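Local coordinates for protein L-cysteine S-thiosulfotransferase subunit SoxA (Paracoccus denitrificans, PDB 2C1D) that forms, as the diheme subunit of the SoxAX cytochrome complex, heterodisulfide bonds between thiosulfate or other inorganic sulfur substrates and a cysteine of the carrier subunit SoxY, at residues P2-L7 / V19-P24; L93-P98 / L255-V260. All blocks are in the same frame, centred on the assembly; numbering follows the deposited sequence.

Contact 1 (P2-L7 / V19-P24); sequences PVEDGL and VTKTAP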
ATOM      1  N   PRO A   2     -13.889  -9.111  -3.793  1.00 47.82           N
ATOM      2  CA  PRO A   2     -13.597 -10.031  -2.674  1.00 47.63           C
ATOM      3  C   PRO A   2     -14.349 -11.376  -2.741  1.00 47.58           C
ATOM      4  O   PRO A   2     -15.552 -11.416  -2.986  1.00 47.24           O
ATOM      5  CB  PRO A   2     -14.010  -9.232  -1.426  1.00 47.35           C
ATOM      6  CG  PRO A   2     -15.008  -8.231  -1.923  1.00 47.49           C
ATOM      7  CD  PRO A   2     -14.651  -7.926  -3.347  1.00 47.77           C
ATOM      8  N   VAL A   3     -13.610 -12.461  -2.529  1.00 47.36           N
ATOM      9  CA  VAL A   3     -14.146 -13.816  -2.636  1.00 47.55           C
ATOM     10  C   VAL A   3     -15.097 -14.140  -1.465  1.00 47.65           C
ATOM     11  O   VAL A   3     -14.941 -13.632  -0.359  1.00 48.39           O
ATOM     12  CB  VAL A   3     -12.995 -14.859  -2.724  1.00 47.62           C
ATOM     13  CG1 VAL A   3     -12.337 -15.101  -1.345  1.00 47.53           C
ATOM     14  CG2 VAL A   3     -13.485 -16.170  -3.333  1.00 48.06           C
ATOM     15  N   GLU A   4     -16.111 -14.948  -1.736  1.00 47.54           N
ATOM     16  CA  GLU A   4     -16.914 -15.544  -0.684  1.00 47.41           C
ATOM     17  C   GLU A   4     -16.086 -16.722  -0.142  1.00 45.53           C
ATOM     18  O   GLU A   4     -15.830 -17.689  -0.868  1.00 45.83           O
ATOM     19  CB  GLU A   4     -18.262 -16.004  -1.263  1.00 48.62           C
ATOM     20  CG  GLU A   4     -19.226 -16.662  -0.267  1.00 52.12           C
ATOM     21  CD  GLU A   4     -20.166 -15.676   0.414  1.00 56.36           C
ATOM     22  OE1 GLU A   4     -21.358 -15.602  -0.001  1.00 58.67           O
ATOM     23  OE2 GLU A   4     -19.716 -14.994   1.374  1.00 57.27           O
ATOM     24  N   ASP A   5     -15.621 -16.599   1.108  1.00 43.09           N
ATOM     25  CA  ASP A   5     -14.874 -17.672   1.808  1.00 40.61           C
ATOM     26  C   ASP A   5     -14.858 -17.397   3.319  1.00 38.55           C
ATOM     27  O   ASP A   5     -15.248 -16.321   3.768  1.00 38.67           O
ATOM     28  CB  ASP A   5     -13.445 -17.794   1.253  1.00 40.22           C
ATOM     29  CG  ASP A   5     -12.830 -19.186   1.427  1.00 38.98           C
ATOM     30  OD1 ASP A   5     -13.308 -20.012   2.232  1.00 35.83           O
ATOM     31  OD2 ASP A   5     -11.815 -19.539   0.799  1.00 38.18           O
ATOM     32  N   GLY A   6     -14.465 -18.391   4.110  1.00 36.43           N
ATOM     33  CA  GLY A   6     -14.319 -18.228   5.547  1.00 34.87           C
ATOM     34  C   GLY A   6     -12.986 -18.784   6.017  1.00 33.20           C
ATOM     35  O   GLY A   6     -12.479 -19.745   5.439  1.00 32.74           O
ATOM     36  N   LEU A   7     -12.420 -18.172   7.055  1.00 31.08           N
ATOM     37  CA  LEU A   7     -11.105 -18.543   7.562  1.00 29.89           C
ATOM     38  C   LEU A   7     -11.171 -19.032   9.012  1.00 29.74           C
ATOM     39  O   LEU A   7     -11.501 -18.283   9.931  1.00 29.30           O
ATOM     40  CB  LEU A   7     -10.114 -17.365   7.422  1.00 29.59           C
ATOM     41  CG  LEU A   7      -8.706 -17.555   8.002  1.00 28.91           C
ATOM     42  CD1 LEU A   7      -8.049 -18.852   7.514  1.00 30.39           C
ATOM     43  CD2 LEU A   7      -7.823 -16.347   7.657  1.00 29.01           C
ATOM     44  N   VAL A  19     -12.417 -13.449  11.994  1.00 27.87           N
ATOM     45  CA  VAL A  19     -13.380 -12.569  11.319  1.00 28.52           C
ATOM     46  C   VAL A  19     -12.631 -11.840  10.210  1.00 27.80           C
ATOM     47  O   VAL A  19     -11.749 -11.013  10.483  1.00 28.01           O
ATOM     48  CB  VAL A  19     -14.047 -11.542  12.302  1.00 28.64           C
ATOM     49  CG1 VAL A  19     -14.965 -10.549  11.544  1.00 29.98           C
ATOM     50  CG2 VAL A  19     -14.867 -12.257  13.375  1.00 29.56           C
ATOM     51  N   THR A  20     -12.960 -12.155   8.970  1.00 28.05           N
ATOM     52  CA  THR A  20     -12.339 -11.525   7.797  1.00 28.05           C
ATOM     53  C   THR A  20     -13.268 -10.579   7.019  1.00 29.03           C
ATOM     54  O   THR A  20     -12.865 -10.015   5.993  1.00 27.96           O
ATOM     55  CB  THR A  20     -11.858 -12.608   6.834  1.00 28.19           C
ATOM     56  OG1 THR A  20     -12.934 -13.507   6.508  1.00 27.22           O
ATOM     57  CG2 THR A  20     -10.798 -13.487   7.480  1.00 28.94           C
ATOM     58  N   LYS A  21     -14.505 -10.449   7.486  1.00 29.57           N
ATOM     59  CA  LYS A  21     -15.526  -9.635   6.824  1.00 31.17           C
ATOM     60  C   LYS A  21     -16.503  -9.198   7.912  1.00 30.87           C
ATOM     61  O   LYS A  21     -16.972 -10.006   8.724  1.00 31.25           O
ATOM     62  CB  LYS A  21     -16.209 -10.439   5.702  1.00 31.61           C
ATOM     63  CG  LYS A  21     -17.605  -9.952   5.282  1.00 36.43           C
ATOM     64  CD  LYS A  21     -18.261 -10.915   4.266  1.00 40.23           C
ATOM     65  CE  LYS A  21     -19.519 -10.269   3.614  1.00 44.12           C
ATOM     66  NZ  LYS A  21     -20.462 -11.277   3.043  1.00 45.14           N
ATOM     67  N   THR A  22     -16.755  -7.905   7.984  1.00 30.19           N
ATOM     68  CA  THR A  22     -17.588  -7.362   9.039  1.00 30.65           C
ATOM     69  C   THR A  22     -18.013  -5.936   8.705  1.00 30.88           C
ATOM     70  O   THR A  22     -17.523  -5.345   7.725  1.00 30.00           O
ATOM     71  CB  THR A  22     -16.850  -7.453  10.404  1.00 30.62           C
ATOM     72  OG1 THR A  22     -17.750  -7.195  11.485  1.00 29.16           O
ATOM     73  CG2 THR A  22     -15.757  -6.391  10.553  1.00 31.34           C
ATOM     74  N   ALA A  23     -18.937  -5.400   9.493  1.00 31.10           N
ATOM     75  CA  ALA A  23     -19.405  -4.037   9.288  1.00 31.83           C
ATOM     76  C   ALA A  23     -18.274  -3.077   9.628  1.00 31.90           C
ATOM     77  O   ALA A  23     -17.531  -3.303  10.574  1.00 32.68           O
ATOM     78  CB  ALA A  23     -20.638  -3.744  10.162  1.00 31.83           C
ATOM     79  N   PRO A  24     -18.156  -1.974   8.896  1.00 32.07           N
ATOM     80  CA  PRO A  24     -17.056  -1.039   9.128  1.00 31.83           C
ATOM     81  C   PRO A  24     -17.221  -0.330  10.446  1.00 31.62           C
ATOM     82  O   PRO A  24     -18.335  -0.315  10.954  1.00 31.61           O
ATOM     83  CB  PRO A  24     -17.192  -0.025   7.967  1.00 31.81           C
ATOM     84  CG  PRO A  24     -18.200  -0.576   7.063  1.00 32.10           C
ATOM     85  CD  PRO A  24     -19.052  -1.515   7.824  1.00 31.58           C
TER
HETATM   86  O   HOH W   1     -13.474 -15.650   8.020  1.00 25.73           O
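Leu7 and Thr20 meet through aliphatic carbon, their side chains running at about a right angle to each other. The methyl CG2 of Thr20 lies 3.9 Å from Leu7 CB, while its distance to Leu7 CD2 is 4.1 Å, so a single methyl is applied to both the root and one branch of the leucine.

The hydroxyl of Thr20 does separate work. With chi1 at 54°, OG1 sits between the backbone N and the carbonyl carbon while CG2 is turned to Leu7. A water molecule joins the polar groups: Leu7 N donates to it at 2.9 Å, and it is hydrogen-bonded to Thr20 OG1 at 2.7 Å. The same OG1 is also hydrogen-bonded to His40 NE2, so the hydroxyl of the buried Thr20 has at least two partners, the water and His40.

The setting is the edge of a small antiparallel sheet in the order 7-9, 16-22, 35-36. Backbone hydrogen bonds link Leu7 with Ile18 and Thr20 with Ser37, where 16-22 is flanked by the other two strands. Between Leu7 and Thr20 themselves the CA atoms are 7.1 Å apart, and the water bridges them at the start of the sheet, with residues 2-6 forming a loop that leads into it.

Farther along, where both residues are exposed, Glu4 and Lys21 approach obliquely. Lys21 is extended beyond CG, whereas Glu4 is bent at chi2 (90°), which brings the charged ends toward one another. Glu4 OE2 and Lys21 NZ remain 4.1 Å apart, beyond a salt bridge, so any attraction is probably modest. In the chain between Glu4 and Leu7, Asp5 OD1 accepts a bent bond from Gly6 N, 2.7 Å away and 28° out of the carboxylate plane, and the carboxylate forms salt bridges with Arg47 and Arg51.

Contact 2 (L93-P98 / L255-V260); sequences LRAVMP and LSVEGV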
ATOM      1  N   LEU A  93      -2.483  -7.375  23.518  1.00 24.11           N
ATOM      2  CA  LEU A  93      -1.779  -6.119  23.198  1.00 23.79           C
ATOM      3  C   LEU A  93      -1.857  -5.752  21.720  1.00 24.24           C
ATOM      4  O   LEU A  93      -2.255  -4.619  21.357  1.00 23.24           O
ATOM      5  CB  LEU A  93      -0.311  -6.190  23.639  1.00 24.12           C
ATOM      6  CG  LEU A  93       0.522  -4.922  23.474  1.00 22.98           C
ATOM      7  CD1 LEU A  93      -0.067  -3.735  24.266  1.00 23.49           C
ATOM      8  CD2 LEU A  93       1.958  -5.154  23.879  1.00 22.56           C
ATOM      9  N   ARG A  94      -1.500  -6.711  20.866  1.00 23.65           N
ATOM     10  CA  ARG A  94      -1.542  -6.499  19.424  1.00 23.91           C
ATOM     11  C   ARG A  94      -2.917  -6.017  18.928  1.00 23.74           C
ATOM     12  O   ARG A  94      -2.986  -5.167  18.033  1.00 23.97           O
ATOM     13  CB  ARG A  94      -1.137  -7.780  18.698  1.00 24.21           C
ATOM     14  CG  ARG A  94      -1.509  -7.848  17.203  1.00 26.42           C
ATOM     15  CD  ARG A  94      -0.567  -7.098  16.369  1.00 28.39           C
ATOM     16  NE  ARG A  94      -0.942  -7.135  14.954  1.00 27.88           N
ATOM     17  CZ  ARG A  94      -1.864  -6.381  14.388  1.00 27.73           C
ATOM     18  NH1 ARG A  94      -2.585  -5.526  15.109  1.00 29.31           N
ATOM     19  NH2 ARG A  94      -2.071  -6.466  13.083  1.00 26.83           N
ATOM     20  N   ALA A  95      -3.988  -6.539  19.508  1.00 23.70           N
ATOM     21  CA  ALA A  95      -5.369  -6.136  19.100  1.00 23.26           C
ATOM     22  C   ALA A  95      -5.692  -4.653  19.263  1.00 22.92           C
ATOM     23  O   ALA A  95      -6.530  -4.130  18.518  1.00 23.07           O
ATOM     24  CB  ALA A  95      -6.385  -6.932  19.816  1.00 23.35           C
ATOM     25  N   VAL A  96      -5.066  -3.999  20.238  1.00 23.45           N
ATOM     26  CA  VAL A  96      -5.357  -2.607  20.590  1.00 23.94           C
ATOM     27  C   VAL A  96      -4.237  -1.627  20.175  1.00 24.60           C
ATOM     28  O   VAL A  96      -4.249  -0.453  20.576  1.00 24.38           O
ATOM     29  CB  VAL A  96      -5.711  -2.448  22.132  1.00 23.63           C
ATOM     30  CG1 VAL A  96      -6.944  -3.237  22.454  1.00 24.71           C
ATOM     31  CG2 VAL A  96      -4.555  -2.869  23.084  1.00 23.59           C
ATOM     32  N   MET A  97      -3.300  -2.109  19.354  1.00 24.34           N
ATOM     33  CA  MET A  97      -2.125  -1.322  18.930  1.00 24.79           C
ATOM     34  C   MET A  97      -2.308  -0.792  17.501  1.00 24.51           C
ATOM     35  O   MET A  97      -2.989  -1.423  16.690  1.00 23.95           O
ATOM     36  CB  MET A  97      -0.884  -2.190  19.037  1.00 24.26           C
ATOM     37  CG  MET A  97      -0.415  -2.359  20.488  1.00 25.18           C
ATOM     38  SD  MET A  97       0.256  -0.824  21.249  1.00 26.92           S
ATOM     39  CE  MET A  97       1.739  -0.706  20.363  1.00 26.26           C
ATOM     40  N   PRO A  98      -1.750   0.374  17.160  1.00 24.81           N
ATOM     41  CA  PRO A  98      -1.081   1.326  18.070  1.00 24.48           C
ATOM     42  C   PRO A  98      -1.969   2.055  19.081  1.00 23.78           C
ATOM     43  O   PRO A  98      -3.158   2.224  18.849  1.00 22.70           O
ATOM     44  CB  PRO A  98      -0.518   2.401  17.113  1.00 23.55           C
ATOM     45  CG  PRO A  98      -0.637   1.846  15.768  1.00 26.56           C
ATOM     46  CD  PRO A  98      -1.703   0.806  15.756  1.00 24.73           C
ATOM     47  N   LEU A 255     -12.450  -6.449  12.516  1.00 27.48           N
ATOM     48  CA  LEU A 255     -11.769  -7.616  11.960  1.00 27.88           C
ATOM     49  C   LEU A 255     -10.901  -8.248  13.049  1.00 27.71           C
ATOM     50  O   LEU A 255     -10.455  -7.559  13.978  1.00 29.03           O
ATOM     51  CB  LEU A 255     -10.901  -7.225  10.761  1.00 27.85           C
ATOM     52  CG  LEU A 255     -11.633  -6.706   9.525  1.00 28.60           C
ATOM     53  CD1 LEU A 255     -10.664  -6.003   8.602  1.00 27.55           C
ATOM     54  CD2 LEU A 255     -12.350  -7.831   8.790  1.00 30.19           C
ATOM     55  N   SER A 256     -10.639  -9.544  12.937  1.00 26.62           N
ATOM     56  CA  SER A 256      -9.735 -10.198  13.857  1.00 26.02           C
ATOM     57  C   SER A 256      -8.264  -9.915  13.540  1.00 25.12           C
ATOM     58  O   SER A 256      -7.818  -9.781  12.385  1.00 25.82           O
ATOM     59  CB  SER A 256      -9.921 -11.730  13.873  1.00 26.45           C
ATOM     60  OG  SER A 256     -11.251 -12.122  14.183  1.00 26.37           O
ATOM     61  N   VAL A 257      -7.488  -9.889  14.595  1.00 24.55           N
ATOM     62  CA  VAL A 257      -6.066 -10.025  14.472  1.00 23.44           C
ATOM     63  C   VAL A 257      -5.801 -11.405  13.856  1.00 23.73           C
ATOM     64  O   VAL A 257      -6.169 -12.418  14.438  1.00 23.81           O
ATOM     65  CB  VAL A 257      -5.400  -9.921  15.848  1.00 22.78           C
ATOM     66  CG1 VAL A 257      -3.945 -10.195  15.735  1.00 23.02           C
ATOM     67  CG2 VAL A 257      -5.598  -8.532  16.432  1.00 23.31           C
ATOM     68  N   GLU A 258      -5.142 -11.446  12.706  1.00 23.74           N
ATOM     69  CA  GLU A 258      -4.829 -12.722  12.051  1.00 23.97           C
ATOM     70  C   GLU A 258      -3.651 -13.450  12.706  1.00 24.13           C
ATOM     71  O   GLU A 258      -3.532 -14.674  12.566  1.00 24.89           O
ATOM     72  CB  GLU A 258      -4.626 -12.517  10.541  1.00 24.37           C
ATOM     73  CG  GLU A 258      -5.934 -12.054   9.892  1.00 24.74           C
ATOM     74  CD  GLU A 258      -5.895 -11.809   8.395  1.00 25.58           C
ATOM     75  OE1 GLU A 258      -5.064 -12.383   7.660  1.00 25.42           O
ATOM     76  OE2 GLU A 258      -6.769 -11.044   7.926  1.00 26.68           O
ATOM     77  N   GLY A 259      -2.836 -12.715  13.462  1.00 23.67           N
ATOM     78  CA  GLY A 259      -1.603 -13.226  14.045  1.00 24.02           C
ATOM     79  C   GLY A 259      -0.462 -12.948  13.107  1.00 24.25           C
ATOM     80  O   GLY A 259       0.158 -11.901  13.182  1.00 24.30           O
ATOM     81  N   VAL A 260      -0.185 -13.892  12.214  1.00 24.96           N
ATOM     82  CA  VAL A 260       0.752 -13.665  11.119  1.00 25.55           C
ATOM     83  C   VAL A 260       0.107 -14.142   9.829  1.00 25.75           C
ATOM     84  O   VAL A 260      -0.225 -15.323   9.685  1.00 26.07           O
ATOM     85  CB  VAL A 260       2.142 -14.370  11.310  1.00 26.20           C
ATOM     86  CG1 VAL A 260       3.028 -13.601  12.279  1.00 27.17           C
ATOM     87  CG2 VAL A 260       1.995 -15.845  11.726  1.00 24.98           C
TER
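Arg94 NH2 is gripped by two carbonyl oxygens from elsewhere in the chain, Phe205 O and, weakly, Ile202 O, while the arginine's aliphatic stem packs on Val257. The chain is bent at chi2 (80°), and Val257 CG1 lies over one face of the guanidinium. The closest approach of the pair is nevertheless lower down, 3.7 Å between Arg94 CG and Val257 CG1, with the two side chains crossing at a slant.

Val257 divides its branches between successive residues. Its chi1 of 174° places CG1 opposite the backbone nitrogen, facing Arg94, and CG2 goes to Ala95, 3.6 Å from the CA of that residue and 3.8 Å from its CB. The valine thus straddles the Arg94-Ala95 step, where residues 93-95 follow a helical path but make only a short turn, with Val96 N bonded to Leu93 O at 3.1 Å.

Ser142 of helix 132-143 touches both Arg94 and Val257, and Val150 packs on the valine. The contact thus joins a loop of the first cytochrome c domain to the loop 255-260 that follows helix 239-251. Because carbon alone meets carbon across the two segments, the pairing is apolar in character, and the arginine's NE and NH2 find their partners outside them, NH2 chiefly at Phe205 O.

Contact 1 closes before contact 2 opens along the chain, and their centres lie 16 Å apart. Even so, they touch directly: Val19 N probably donates a hydrogen bond to Ser256 OG at 2.8 Å, and Leu255 CD2 packs 3.4 Å from Thr20 C. Strand 16-22, which carries much of contact 1, therefore runs beside segment 255-260. Contact 1 is local, tying the N-terminal residues to the three-stranded sheet, whereas contact 2 spans 157 residues and lies nearer the chain's centre, between loops of the two cytochrome c domains. Through segment 255-260, the N-terminal sheet and both heme-bearing parts of SoxA are connected.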